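HD domain protein (Enterococcus faecalis, PDB 4LRL) probably hydrolyses deoxyribonucleoside triphosphates as a metal-dependent HD-domain phosphohydrolase whose activity is regulated allosterically by bound nucleotides. Local coordinates at residues V378-P382 against K383-A387. Residues are numbered along the deposited sequence; the frame is centred on the assembly and turned at random.
Sequences VGFNP and KYYTA
Asn381 OD1 accepts a hydrogen bond from Lys383 N (3.0 Å), with an N-H...O angle of 149° and the donor slightly tilted from the amide's carbonyl plane. Asn381 stands at the N-cap position of the short helix 382-385, and this is its capping bond. Its CG lies anti to the backbone N (chi1 -171°), beside its own carbonyl carbon, which carries OD1 forward to the first turn. The backbone of the cap works as well: Asn381 O takes both Tyr384 N (3.1 Å), from above the carbonyl plane, and Tyr385 N (2.9 Å), within it. One turn on, Thr386 OG1 donates to Pro382 O at 2.7 Å, and the weak bond from Thr386 N reaches the same oxygen. A second partner for this hydroxyl is Arg372 NE, on helix 361-377.

The link joins two helices of the HD-associated region: helix 361-377 ends in a Schellman motif with Gly379 at positive phi, and two residues later Asn381 caps the next helix.

Aromatic contacts join the loop to the helix. Phe380 and Tyr385 form an edge-to-face pair, centroids 5.1 Å apart and planes at 60°. Phe380 CD2 sits over the centre of one Tyr385 face, 3.7 Å from Tyr385 CG, while Asn381 O lies at the edge of that ring. The Asn381 amide instead meets the rim of Tyr384, Asn381 CG to Tyr384 CD1 at 3.8 Å, its plane standing steeply to the ring. Both phenol hydroxyls are hydrogen-bonded elsewhere, Tyr385 OH to Asp342 and Tyr384 OH to Glu288 and Arg285.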
ATOM      1  N   VAL C 378      12.075  46.569  14.261  1.00 44.30           N
ATOM      2  CA  VAL C 378      11.169  46.638  13.101  1.00 45.15           C
ATOM      3  C   VAL C 378       9.680  46.555  13.475  1.00 45.15           C
ATOM      4  O   VAL C 378       8.823  46.629  12.599  1.00 45.95           O
ATOM      5  CB  VAL C 378      11.533  45.625  11.966  1.00 44.42           C
ATOM      6  CG1 VAL C 378      12.998  45.770  11.568  1.00 44.83           C
ATOM      7  CG2 VAL C 378      11.206  44.175  12.359  1.00 42.83           C
ATOM      8  N   GLY C 379       9.383  46.425  14.772  1.00 44.61           N
ATOM      9  CA  GLY C 379       8.010  46.537  15.268  1.00 44.60           C
ATOM     10  C   GLY C 379       7.365  45.266  15.802  1.00 43.44           C
ATOM     11  O   GLY C 379       6.175  45.271  16.144  1.00 43.80           O
ATOM     12  N   PHE C 380       8.130  44.177  15.875  1.00 41.66           N
ATOM     13  CA  PHE C 380       7.605  42.929  16.407  1.00 40.60           C
ATOM     14  C   PHE C 380       7.986  42.783  17.872  1.00 40.42           C
ATOM     15  O   PHE C 380       9.167  42.628  18.189  1.00 40.91           O
ATOM     16  CB  PHE C 380       8.138  41.724  15.629  1.00 39.63           C
ATOM     17  CG  PHE C 380       7.619  41.610  14.225  1.00 39.71           C
ATOM     18  CD1 PHE C 380       8.437  41.909  13.144  1.00 40.55           C
ATOM     19  CD2 PHE C 380       6.323  41.157  13.978  1.00 40.38           C
ATOM     20  CE1 PHE C 380       7.962  41.781  11.819  1.00 41.58           C
ATOM     21  CE2 PHE C 380       5.839  41.025  12.670  1.00 40.38           C
ATOM     22  CZ  PHE C 380       6.657  41.340  11.589  1.00 40.49           C
ATOM     23  N   ASN C 381       7.003  42.829  18.768  1.00 39.91           N
ATOM     24  CA  ASN C 381       7.281  42.572  20.174  1.00 39.77           C
ATOM     25  C   ASN C 381       7.877  41.157  20.332  1.00 38.86           C
ATOM     26  O   ASN C 381       7.224  40.168  19.991  1.00 37.93           O
ATOM     27  CB  ASN C 381       6.023  42.761  21.029  1.00 39.87           C
ATOM     28  CG  ASN C 381       6.315  42.706  22.517  1.00 39.70           C
ATOM     29  OD1 ASN C 381       7.124  41.901  22.973  1.00 39.28           O
ATOM     30  ND2 ASN C 381       5.642  43.557  23.287  1.00 40.57           N
ATOM     31  N   PRO C 382       9.125  41.068  20.839  1.00 39.00           N
ATOM     32  CA  PRO C 382       9.871  39.799  20.914  1.00 37.98           C
ATOM     33  C   PRO C 382       9.237  38.754  21.840  1.00 37.54           C
ATOM     34  O   PRO C 382       9.432  37.549  21.646  1.00 36.23           O
ATOM     35  CB  PRO C 382      11.239  40.221  21.469  1.00 38.67           C
ATOM     36  CG  PRO C 382      11.304  41.716  21.299  1.00 39.83           C
ATOM     37  CD  PRO C 382       9.900  42.197  21.390  1.00 39.95           C
ATOM     38  N   LYS C 383       8.488  39.210  22.838  1.00 38.32           N
ATOM     39  CA  LYS C 383       7.827  38.286  23.752  1.00 38.31           C
ATOM     40  C   LYS C 383       6.762  37.426  23.054  1.00 36.96           C
ATOM     41  O   LYS C 383       6.475  36.319  23.507  1.00 36.77           O
ATOM     42  CB  LYS C 383       7.225  39.019  24.946  1.00 39.66           C
ATOM     43  CG  LYS C 383       8.247  39.668  25.854  1.00 43.15           C
ATOM     44  CD  LYS C 383       7.825  39.575  27.322  1.00 47.27           C
ATOM     45  CE  LYS C 383       8.669  40.470  28.232  1.00 49.67           C
ATOM     46  NZ  LYS C 383       8.299  41.901  28.079  1.00 51.75           N
ATOM     47  N   TYR C 384       6.208  37.933  21.949  1.00 36.21           N
ATOM     48  CA  TYR C 384       5.121  37.270  21.225  1.00 35.33           C
ATOM     49  C   TYR C 384       5.538  36.815  19.843  1.00 34.57           C
ATOM     50  O   TYR C 384       4.902  35.934  19.252  1.00 34.51           O
ATOM     51  CB  TYR C 384       3.887  38.177  21.126  1.00 35.73           C
ATOM     52  CG  TYR C 384       3.405  38.667  22.476  1.00 37.53           C
ATOM     53  CD1 TYR C 384       3.855  39.878  22.995  1.00 38.00           C
ATOM     54  CD2 TYR C 384       2.527  37.900  23.250  1.00 38.03           C
ATOM     55  CE1 TYR C 384       3.437  40.325  24.236  1.00 39.88           C
ATOM     56  CE2 TYR C 384       2.101  38.341  24.503  1.00 38.41           C
ATOM     57  CZ  TYR C 384       2.565  39.556  24.982  1.00 40.00           C
ATOM     58  OH  TYR C 384       2.148  40.020  26.203  1.00 41.66           O
ATOM     59  N   TYR C 385       6.613  37.393  19.329  1.00 34.26           N
ATOM     60  CA  TYR C 385       7.027  37.086  17.969  1.00 33.69           C
ATOM     61  C   TYR C 385       8.296  36.250  17.857  1.00 33.06           C
ATOM     62  O   TYR C 385       8.751  35.979  16.748  1.00 32.61           O
ATOM     63  CB  TYR C 385       7.082  38.363  17.123  1.00 34.37           C
ATOM     64  CG  TYR C 385       5.694  38.864  16.835  1.00 35.10           C
ATOM     65  CD1 TYR C 385       5.134  39.895  17.596  1.00 36.35           C
ATOM     66  CD2 TYR C 385       4.911  38.265  15.840  1.00 35.20           C
ATOM     67  CE1 TYR C 385       3.844  40.344  17.347  1.00 37.33           C
ATOM     68  CE2 TYR C 385       3.613  38.702  15.585  1.00 36.38           C
ATOM     69  CZ  TYR C 385       3.089  39.743  16.344  1.00 37.41           C
ATOM     70  OH  TYR C 385       1.809  40.177  16.111  1.00 38.43           O
ATOM     71  N   THR C 386       8.851  35.842  19.002  1.00 32.41           N
ATOM     72  CA  THR C 386       9.997  34.939  19.038  1.00 31.96           C
ATOM     73  C   THR C 386       9.791  33.881  20.107  1.00 32.35           C
ATOM     74  O   THR C 386       8.987  34.048  21.016  1.00 32.21           O
ATOM     75  CB  THR C 386      11.356  35.664  19.339  1.00 32.58           C
ATOM     76  OG1 THR C 386      11.424  36.063  20.719  1.00 32.19           O
ATOM     77  CG2 THR C 386      11.574  36.864  18.438  1.00 31.92           C
ATOM     78  N   ALA C 387      10.538  32.793  19.996  1.00 32.92           N
ATOM     79  CA  ALA C 387      10.548  31.765  21.021  1.00 33.92           C
ATOM     80  C   ALA C 387      11.814  30.938  20.933  1.00 34.88           C
ATOM     81  O   ALA C 387      12.530  30.976  19.931  1.00 34.49           O
ATOM     82  CB  ALA C 387       9.316  30.849  20.896  1.00 33.41           C
TER